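Local atomic coordinates of cupin type-2 domain-containing protein (Streptococcus pyogenes, PDB entry 1YHF), a protein that is of unknown function but belongs to the cupin superfamily and is built as a small double-sheet beta-barrel. Residues A[9-14]-A[19-24]; A[53-58]-A[72-77]; A[80-83]-A[87-90]. All blocks are in the same frame, centred on the assembly; numbering follows the deposited sequence.

In the fold
Contact 1 lies on the opposite side of the chain's centre from the other two and joins the irregular N-terminal segment to the short helix 18-21, which comes before strand 29-37. Contacts 2 and 3 are neighbours, with centres about 11 Å apart, and share the four-stranded sheet, where strands 70-75 and 78-83 lie side by side. Contact 1 is a surface meeting of Ile10 with Glu21, beside carboxylates, a lysine and a bridging water; contact 2 is also on the surface, but spans the outer face of that sheet with an arginine. Contact 3 is partly buried and apolar, packing one sheet against the other, and Ile88 there also reaches Ile73 of segment 72-77.

Contact 1 (A[9-14]-A[19-24]); sequences NIEHAK and TQEVMI
Glu21 and Ile10 meet at about a right angle, the carboxylate of one against the aliphatic flank of the other, with Glu21 OE1 3.9 Å from Ile10 CG1. This is plain packing, since no direct hydrogen bond joins segments 9-14 and 19-24. Two torsions bring the groups together. Ile10 holds CG1 anti to the backbone N (chi1 -163°), while the Glu21 chain bends at chi2 (-67°) instead of running straight out from the helix.

The other carboxylate oxygen of Glu21 faces a like charge: Glu21 OE2 lies 4.2 Å from Glu11 OE1. Lys14 probably eases this repulsion. Its NZ sits 3.3 Å from Glu11 OE1 and 3.2 Å from Glu11 OE2, meeting both on the syn side and somewhat out of the carboxylate plane, a two-pronged salt bridge within one segment. Glu21 OE2 is 6.0 Å from Lys14 NZ, too far for a direct pair, and a water spans the interval. It accepts from Lys14 NZ at 2.9 Å, donates to Glu11 OE1, and gives a weak bond to Glu21 OE2.

Leu16, in the connection between the segments, touches Ile10, Glu11 and Glu21 alike. Arg32 of strand 29-37 hydrogen-bonds the carbonyls of both Asn9 and Glu21, tying the two segments to the barrel through one guanidinium. At the surface, an irregular N-terminal arm folds back beside a short, weakly bonded helix that comes before strand 29-37 at the edge of the five-stranded sheet of the cupin beta-barrel.

Contact 2 (A[53-58]-A[72-77]); sequences IGRHSS and EITIDQ
Arg55 reaches from strand 52-56 across to the turn just after strand 70-75 and grips the backbone carbonyl of Asp76. The tight part of the contact is here: Arg55 NH1 lies 2.8 Å from Asp76 O, with an N-H...O angle of 161°. The oxygen sits close to the guanidinium plane, and the donor in turn lies in the carbonyl plane, on a lone pair. A second, weak bond from Arg55 NH2 at 3.3 Å shares the same Asp76 O, so both terminal nitrogens converge on one acceptor. An extended chain from CG to NE, with CG anti to the backbone N (chi1 -157°), gives the arginine its span.

Both strands belong to the four-stranded sheet of the cupin barrel, where strand 96-100 runs between them, and the arginine crosses at the beginning of that strand, beside Pro95. Asp76 and Gln77 turn the chain from strand 70-75 into strand 78-83. Next to Arg55, His56 donates from ND1 to Gly54 O at 3.0 Å and packs its ring edge-to-face with His96, positions consistent with the histidines of the two conserved cupin motifs.

The remaining contacts are looser. The CB of Thr74 is directed toward segment 53-58, and its methyl CG2 lies 3.9 Å from Arg55 NH1, at the guanidinium edge. Toward Arg55 the carboxylate of the exposed Asp76 makes a long salt bridge, Arg55 NH2 to Asp76 OD1 at 3.8 Å, with the two planes 30° apart. Ile94 lies against the Asp76 side chain.

Contact 3 (A[80-83]-A[87-90]); sequences YRVA and TIVM
The Tyr80 ring carries the end of Ile88 on one face, with the methyl CD1 standing over the CG side of the ring and shifted from its middle. It is a CH-pi contact: Ile88 CD1 is 3.9 Å from the ring centroid, 24° off the ring normal, and comes to 3.6 Å of Tyr80 CG and 3.7 Å of Tyr80 CD1. The two side chains cross at about a right angle, so the isoleucine meets the aromatic face with its end and not along its length.

This is sheet-on-sheet packing in the cupin barrel. Strand 78-83 is an outermost strand of the four-stranded sheet and strand 87-90 of the five-stranded one, and three residues carry the chain from one to the other. The axes of the two short segments pass 7.9 Å apart with their directions 136° from each other, and no hydrogen bond joins them. Each strand is bonded within its own sheet: Tyr80 and Val82 pair with Ile73 and Ala71, Ile88 and Met90 with Val64 and Ala62. The contact across the segments is therefore van der Waals packing, mainly between side chains.

Ile88 has the largest share of the contact, followed by Val82. Its CG1 stands anti to the backbone N (chi1 -171°), sending CD1 toward the tyrosine while CG2 turns to Val82. Thr87 turns its CB away from segment 80-83, and its OG1 shares a hydrogen bond with Thr65 OG1 in strand 61-68; what Thr87 offers here is its backbone. The buried Val82 divides its two branches between these residues, CG1 lying 4.1 Å from Thr87 N and CG2 3.9 Å from Ile88 CG2.

Contact 1 (A[9-14]-A[19-24])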
loop_
_atom_site.group_PDB
_atom_site.type_symbol
_atom_site.label_atom_id
_atom_site.label_comp_id
_atom_site.label_asym_id
_atom_site.label_seq_id
_atom_site.Cartn_x
_atom_site.Cartn_y
_atom_site.Cartn_z
ATOM N N ASN A 9 11.838 4.378 -8.896
ATOM C CA ASN A 9 11.665 5.329 -7.779
ATOM C C ASN A 9 12.219 4.829 -6.454
ATOM O O ASN A 9 11.740 5.214 -5.376
ATOM C CB ASN A 9 10.176 5.739 -7.620
ATOM C CG ASN A 9 9.651 6.501 -8.828
ATOM O OD1 ASN A 9 8.573 6.200 -9.370
ATOM N ND2 ASN A 9 10.410 7.467 -9.267
ATOM N N ILE A 10 13.233 3.972 -6.564
ATOM C CA ILE A 10 13.909 3.366 -5.437
ATOM C C ILE A 10 15.282 2.898 -5.907
ATOM O O ILE A 10 15.422 2.371 -6.997
ATOM C CB ILE A 10 13.056 2.199 -4.819
ATOM C CG1 ILE A 10 13.527 1.820 -3.422
ATOM C CG2 ILE A 10 12.927 0.985 -5.756
ATOM C CD1 ILE A 10 12.538 0.854 -2.715
ATOM N N GLU A 11 16.297 3.126 -5.086
ATOM C CA GLU A 11 17.664 2.752 -5.426
ATOM C C GLU A 11 17.839 1.263 -5.527
ATOM O O GLU A 11 17.255 0.509 -4.750
ATOM C CB GLU A 11 18.636 3.285 -4.388
ATOM C CG GLU A 11 18.302 4.687 -3.976
ATOM C CD GLU A 11 19.072 5.118 -2.748
ATOM O OE1 GLU A 11 18.442 5.260 -1.660
ATOM O OE2 GLU A 11 20.307 5.278 -2.885
ATOM N N HIS A 12 18.657 0.865 -6.485
ATOM C CA HIS A 12 18.968 -0.526 -6.724
ATOM C C HIS A 12 20.284 -0.852 -6.052
ATOM O O HIS A 12 21.073 0.054 -5.772
ATOM C CB HIS A 12 19.050 -0.764 -8.228
ATOM C CG HIS A 12 17.714 -0.709 -8.915
ATOM N ND1 HIS A 12 17.517 -1.180 -10.198
ATOM C CD2 HIS A 12 16.509 -0.262 -8.490
ATOM C CE1 HIS A 12 16.250 -1.010 -10.537
ATOM N NE2 HIS A 12 15.616 -0.453 -9.519
ATOM N N ALA A 13 20.507 -2.135 -5.757
ATOM C CA ALA A 13 21.794 -2.586 -5.186
ATOM C C ALA A 13 22.189 -1.804 -3.921
ATOM O O ALA A 13 23.369 -1.496 -3.688
ATOM C CB ALA A 13 22.914 -2.531 -6.258
ATOM N N LYS A 14 21.193 -1.482 -3.093
ATOM C CA LYS A 14 21.447 -0.778 -1.839
ATOM C C LYS A 14 20.554 -1.324 -0.742
ATOM O O LYS A 14 19.361 -1.508 -0.964
ATOM C CB LYS A 14 21.179 0.718 -2.011
ATOM C CG LYS A 14 21.627 1.526 -0.834
ATOM C CD LYS A 14 21.440 2.993 -1.083
ATOM C CE LYS A 14 21.993 3.838 0.060
ATOM N NZ LYS A 14 21.098 5.020 0.255
ATOM N N THR A 19 10.413 1.784 5.499
ATOM C CA THR A 19 9.804 2.786 6.399
ATOM C C THR A 19 10.603 4.095 6.433
ATOM O O THR A 19 10.117 5.108 6.948
ATOM C CB THR A 19 9.598 2.272 7.866
ATOM O OG1 THR A 19 10.868 2.052 8.502
ATOM C CG2 THR A 19 8.785 1.001 7.883
ATOM N N GLN A 20 11.825 4.070 5.902
ATOM C CA GLN A 20 12.589 5.305 5.734
ATOM C C GLN A 20 12.421 5.893 4.341
ATOM O O GLN A 20 12.737 7.056 4.134
ATOM C CB GLN A 20 14.089 5.121 6.038
ATOM C CG GLN A 20 14.415 4.541 7.412
ATOM C CD GLN A 20 13.753 5.271 8.576
ATOM O OE1 GLN A 20 14.080 6.431 8.866
ATOM N NE2 GLN A 20 12.828 4.580 9.271
ATOM N N GLU A 21 11.933 5.093 3.398
ATOM C CA GLU A 21 11.764 5.532 2.018
ATOM C C GLU A 21 10.507 6.377 1.858
ATOM O O GLU A 21 10.415 7.164 0.918
ATOM C CB GLU A 21 11.709 4.342 1.045
ATOM C CG GLU A 21 13.007 3.532 0.926
ATOM C CD GLU A 21 14.146 4.298 0.279
ATOM O OE1 GLU A 21 13.995 4.779 -0.867
ATOM O OE2 GLU A 21 15.214 4.402 0.922
ATOM N N VAL A 22 9.533 6.183 2.753
ATOM C CA VAL A 22 8.287 6.951 2.749
ATOM C C VAL A 22 7.949 7.379 4.180
ATOM O O VAL A 22 7.325 6.634 4.944
ATOM C CB VAL A 22 7.098 6.187 2.072
ATOM C CG1 VAL A 22 5.934 7.115 1.862
ATOM C CG2 VAL A 22 7.500 5.672 0.707
HETATM N N MSE A 23 8.408 8.579 4.538
HETATM C CA MSE A 23 8.240 9.102 5.884
HETATM C C MSE A 23 6.777 9.454 6.175
HETATM O O MSE A 23 6.000 9.723 5.259
HETATM C CB MSE A 23 9.168 10.308 6.094
HETATM C CG MSE A 23 10.659 9.965 5.821
HETATM SE SE MSE A 23 11.372 8.777 7.211
HETATM C CE MSE A 23 11.735 10.173 8.504
ATOM N N ILE A 24 6.390 9.393 7.445
ATOM C CA ILE A 24 5.047 9.809 7.850
ATOM C C ILE A 24 5.053 11.334 7.962
ATOM O O ILE A 24 5.909 11.893 8.649
ATOM C CB ILE A 24 4.633 9.167 9.200
ATOM C CG1 ILE A 24 4.432 7.656 9.039
ATOM C CG2 ILE A 24 3.377 9.839 9.734
ATOM C CD1 ILE A 24 4.518 6.849 10.326
HETATM O O HOH W 1 18.518 4.905 1.481
#

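Contact 2 (A[53-58]-A[72-77])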
loop_
_atom_site.group_PDB
_atom_site.type_symbol
_atom_site.label_atom_id
_atom_site.label_comp_id
_atom_site.label_asym_id
_atom_site.label_seq_id
_atom_site.Cartn_x
_atom_site.Cartn_y
_atom_site.Cartn_z
ATOM N N ILE A 53 -8.038 6.252 2.702
ATOM C CA ILE A 53 -8.214 5.939 1.302
ATOM C C ILE A 53 -9.671 5.521 1.171
ATOM O O ILE A 53 -10.107 4.550 1.799
ATOM C CB ILE A 53 -7.249 4.828 0.857
ATOM C CG1 ILE A 53 -5.803 5.314 1.031
ATOM C CG2 ILE A 53 -7.543 4.406 -0.583
ATOM C CD1 ILE A 53 -4.761 4.249 0.876
ATOM N N GLY A 54 -10.427 6.303 0.401
ATOM C CA GLY A 54 -11.852 6.085 0.246
ATOM C C GLY A 54 -12.180 4.737 -0.356
ATOM O O GLY A 54 -11.357 4.133 -1.065
ATOM N N ARG A 55 -13.380 4.265 -0.034
ATOM C CA ARG A 55 -13.959 3.067 -0.621
ATOM C C ARG A 55 -13.751 3.031 -2.129
ATOM O O ARG A 55 -14.036 4.001 -2.828
ATOM C CB ARG A 55 -15.450 3.039 -0.305
ATOM C CG ARG A 55 -16.074 1.677 -0.339
ATOM C CD ARG A 55 -17.325 1.662 0.502
ATOM N NE ARG A 55 -18.141 0.495 0.203
ATOM C CZ ARG A 55 -18.071 -0.662 0.863
ATOM N NH1 ARG A 55 -17.223 -0.811 1.873
ATOM N NH2 ARG A 55 -18.866 -1.666 0.516
ATOM N N HIS A 56 -13.232 1.910 -2.624
ATOM C CA HIS A 56 -13.207 1.627 -4.061
ATOM C C HIS A 56 -12.911 0.149 -4.326
ATOM O O HIS A 56 -12.579 -0.602 -3.413
ATOM C CB HIS A 56 -12.220 2.532 -4.803
ATOM C CG HIS A 56 -10.790 2.222 -4.517
ATOM N ND1 HIS A 56 -10.206 2.482 -3.296
ATOM C CD2 HIS A 56 -9.832 1.639 -5.278
ATOM C CE1 HIS A 56 -8.942 2.090 -3.319
ATOM N NE2 HIS A 56 -8.690 1.573 -4.510
ATOM N N SER A 57 -13.067 -0.250 -5.585
ATOM C CA SER A 57 -12.767 -1.604 -6.029
ATOM C C SER A 57 -11.645 -1.581 -7.060
ATOM O O SER A 57 -11.594 -0.675 -7.895
ATOM C CB SER A 57 -14.010 -2.231 -6.670
ATOM O OG SER A 57 -15.078 -2.277 -5.741
ATOM N N SER A 58 -10.768 -2.586 -7.004
ATOM C CA SER A 58 -9.759 -2.825 -8.038
ATOM C C SER A 58 -10.108 -4.070 -8.859
ATOM O O SER A 58 -10.776 -4.981 -8.357
ATOM C CB SER A 58 -8.370 -2.989 -7.400
ATOM O OG SER A 58 -7.415 -3.425 -8.347
ATOM N N GLU A 72 -6.998 0.334 9.735
ATOM C CA GLU A 72 -8.300 -0.291 9.684
ATOM C C GLU A 72 -8.711 -0.485 8.246
ATOM O O GLU A 72 -8.865 0.479 7.475
ATOM C CB GLU A 72 -9.334 0.537 10.408
ATOM C CG GLU A 72 -10.654 -0.168 10.602
ATOM C CD GLU A 72 -11.552 0.623 11.533
ATOM O OE1 GLU A 72 -11.928 1.759 11.167
ATOM O OE2 GLU A 72 -11.862 0.127 12.636
ATOM N N ILE A 73 -8.874 -1.752 7.897
ATOM C CA ILE A 73 -9.184 -2.139 6.551
ATOM C C ILE A 73 -10.619 -2.636 6.499
ATOM O O ILE A 73 -11.042 -3.440 7.308
ATOM C CB ILE A 73 -8.125 -3.148 6.018
ATOM C CG1 ILE A 73 -6.743 -2.456 6.073
ATOM C CG2 ILE A 73 -8.517 -3.700 4.640
ATOM C CD1 ILE A 73 -5.649 -3.124 5.345
ATOM N N THR A 74 -11.366 -2.102 5.550
ATOM C CA THR A 74 -12.730 -2.539 5.290
ATOM C C THR A 74 -12.725 -3.279 3.981
ATOM O O THR A 74 -12.154 -2.801 2.997
ATOM C CB THR A 74 -13.681 -1.329 5.155
ATOM O OG1 THR A 74 -13.544 -0.510 6.315
ATOM C CG2 THR A 74 -15.120 -1.782 5.014
ATOM N N ILE A 75 -13.332 -4.457 3.985
ATOM C CA ILE A 75 -13.505 -5.238 2.771
ATOM C C ILE A 75 -14.986 -5.578 2.712
ATOM O O ILE A 75 -15.482 -6.306 3.564
ATOM C CB ILE A 75 -12.631 -6.525 2.756
ATOM C CG1 ILE A 75 -11.141 -6.182 2.862
ATOM C CG2 ILE A 75 -12.921 -7.354 1.502
ATOM C CD1 ILE A 75 -10.226 -7.414 2.894
ATOM N N ASP A 76 -15.679 -5.009 1.726
ATOM C CA ASP A 76 -17.152 -5.050 1.642
ATOM C C ASP A 76 -17.756 -4.492 2.931
ATOM O O ASP A 76 -17.687 -3.293 3.178
ATOM C CB ASP A 76 -17.660 -6.465 1.350
ATOM C CG ASP A 76 -19.112 -6.491 0.877
ATOM O OD1 ASP A 76 -19.684 -5.426 0.519
ATOM O OD2 ASP A 76 -19.683 -7.601 0.863
ATOM N N GLN A 77 -18.307 -5.368 3.765
ATOM C CA GLN A 77 -18.908 -4.942 5.028
ATOM C C GLN A 77 -17.919 -4.878 6.189
ATOM O O GLN A 77 -18.038 -4.005 7.055
ATOM C CB GLN A 77 -20.095 -5.845 5.397
ATOM C CG GLN A 77 -19.725 -7.280 5.822
ATOM C CD GLN A 77 -19.663 -7.451 7.347
ATOM O OE1 GLN A 77 -19.993 -8.516 7.874
ATOM N NE2 GLN A 77 -19.250 -6.396 8.056
#

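Contact 3 (A[80-83]-A[87-90])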
loop_
_atom_site.group_PDB
_atom_site.type_symbol
_atom_site.label_atom_id
_atom_site.label_comp_id
_atom_site.label_asym_id
_atom_site.label_seq_id
_atom_site.Cartn_x
_atom_site.Cartn_y
_atom_site.Cartn_z
ATOM N N TYR A 80 -11.083 -4.992 9.454
ATOM C CA TYR A 80 -9.935 -5.755 9.894
ATOM C C TYR A 80 -8.937 -4.728 10.401
ATOM O O TYR A 80 -8.694 -3.717 9.738
ATOM C CB TYR A 80 -9.330 -6.504 8.689
ATOM C CG TYR A 80 -10.311 -7.405 7.957
ATOM C CD1 TYR A 80 -10.336 -8.780 8.194
ATOM C CD2 TYR A 80 -11.222 -6.882 7.033
ATOM C CE1 TYR A 80 -11.243 -9.600 7.525
ATOM C CE2 TYR A 80 -12.128 -7.688 6.383
ATOM C CZ TYR A 80 -12.129 -9.044 6.625
ATOM O OH TYR A 80 -13.018 -9.836 5.946
ATOM N N ARG A 81 -8.376 -4.956 11.577
ATOM C CA ARG A 81 -7.354 -4.046 12.070
ATOM C C ARG A 81 -6.001 -4.696 11.861
ATOM O O ARG A 81 -5.693 -5.704 12.466
ATOM C CB ARG A 81 -7.583 -3.649 13.529
ATOM C CG ARG A 81 -8.667 -2.587 13.718
ATOM C CD ARG A 81 -9.939 -3.211 14.211
ATOM N NE ARG A 81 -11.103 -2.336 14.064
ATOM C CZ ARG A 81 -12.211 -2.448 14.796
ATOM N NH1 ARG A 81 -12.295 -3.375 15.748
ATOM N NH2 ARG A 81 -13.231 -1.622 14.592
ATOM N N VAL A 82 -5.222 -4.128 10.952
ATOM C CA VAL A 82 -3.991 -4.751 10.502
ATOM C C VAL A 82 -2.810 -4.010 11.119
ATOM O O VAL A 82 -2.586 -2.831 10.831
ATOM C CB VAL A 82 -3.932 -4.806 8.955
ATOM C CG1 VAL A 82 -2.691 -5.585 8.469
ATOM C CG2 VAL A 82 -5.218 -5.458 8.421
ATOM N N ALA A 83 -2.066 -4.715 11.970
ATOM C CA ALA A 83 -0.976 -4.115 12.766
ATOM C C ALA A 83 0.371 -4.309 12.084
ATOM O O ALA A 83 0.448 -4.975 11.062
ATOM C CB ALA A 83 -0.974 -4.713 14.177
ATOM N N THR A 87 -0.445 -8.824 7.301
ATOM C CA THR A 87 -0.756 -8.727 5.903
ATOM C C THR A 87 -2.205 -9.154 5.630
ATOM O O THR A 87 -2.750 -10.041 6.302
ATOM C CB THR A 87 0.226 -9.655 5.090
ATOM O OG1 THR A 87 1.528 -9.075 5.081
ATOM C CG2 THR A 87 -0.236 -9.859 3.667
ATOM N N ILE A 88 -2.812 -8.539 4.628
ATOM C CA ILE A 88 -4.142 -8.943 4.176
ATOM C C ILE A 88 -4.250 -8.794 2.669
ATOM O O ILE A 88 -3.737 -7.843 2.123
ATOM C CB ILE A 88 -5.276 -8.147 4.912
ATOM C CG1 ILE A 88 -6.671 -8.730 4.604
ATOM C CG2 ILE A 88 -5.189 -6.613 4.652
ATOM C CD1 ILE A 88 -7.692 -8.347 5.656
ATOM N N VAL A 89 -4.924 -9.741 2.012
ATOM C CA VAL A 89 -5.191 -9.651 0.593
ATOM C C VAL A 89 -6.637 -9.250 0.422
ATOM O O VAL A 89 -7.552 -9.981 0.836
ATOM C CB VAL A 89 -4.923 -10.997 -0.151
ATOM C CG1 VAL A 89 -5.185 -10.856 -1.638
ATOM C CG2 VAL A 89 -3.476 -11.480 0.110
HETATM N N MSE A 90 -6.836 -8.068 -0.158
HETATM C CA MSE A 90 -8.174 -7.546 -0.410
HETATM C C MSE A 90 -8.564 -8.010 -1.805
HETATM O O MSE A 90 -7.924 -7.610 -2.790
HETATM C CB MSE A 90 -8.182 -6.020 -0.299
HETATM C CG MSE A 90 -7.427 -5.492 0.916
HETATM SE SE MSE A 90 -7.469 -3.547 1.076
HETATM C CE MSE A 90 -6.374 -3.062 -0.519
#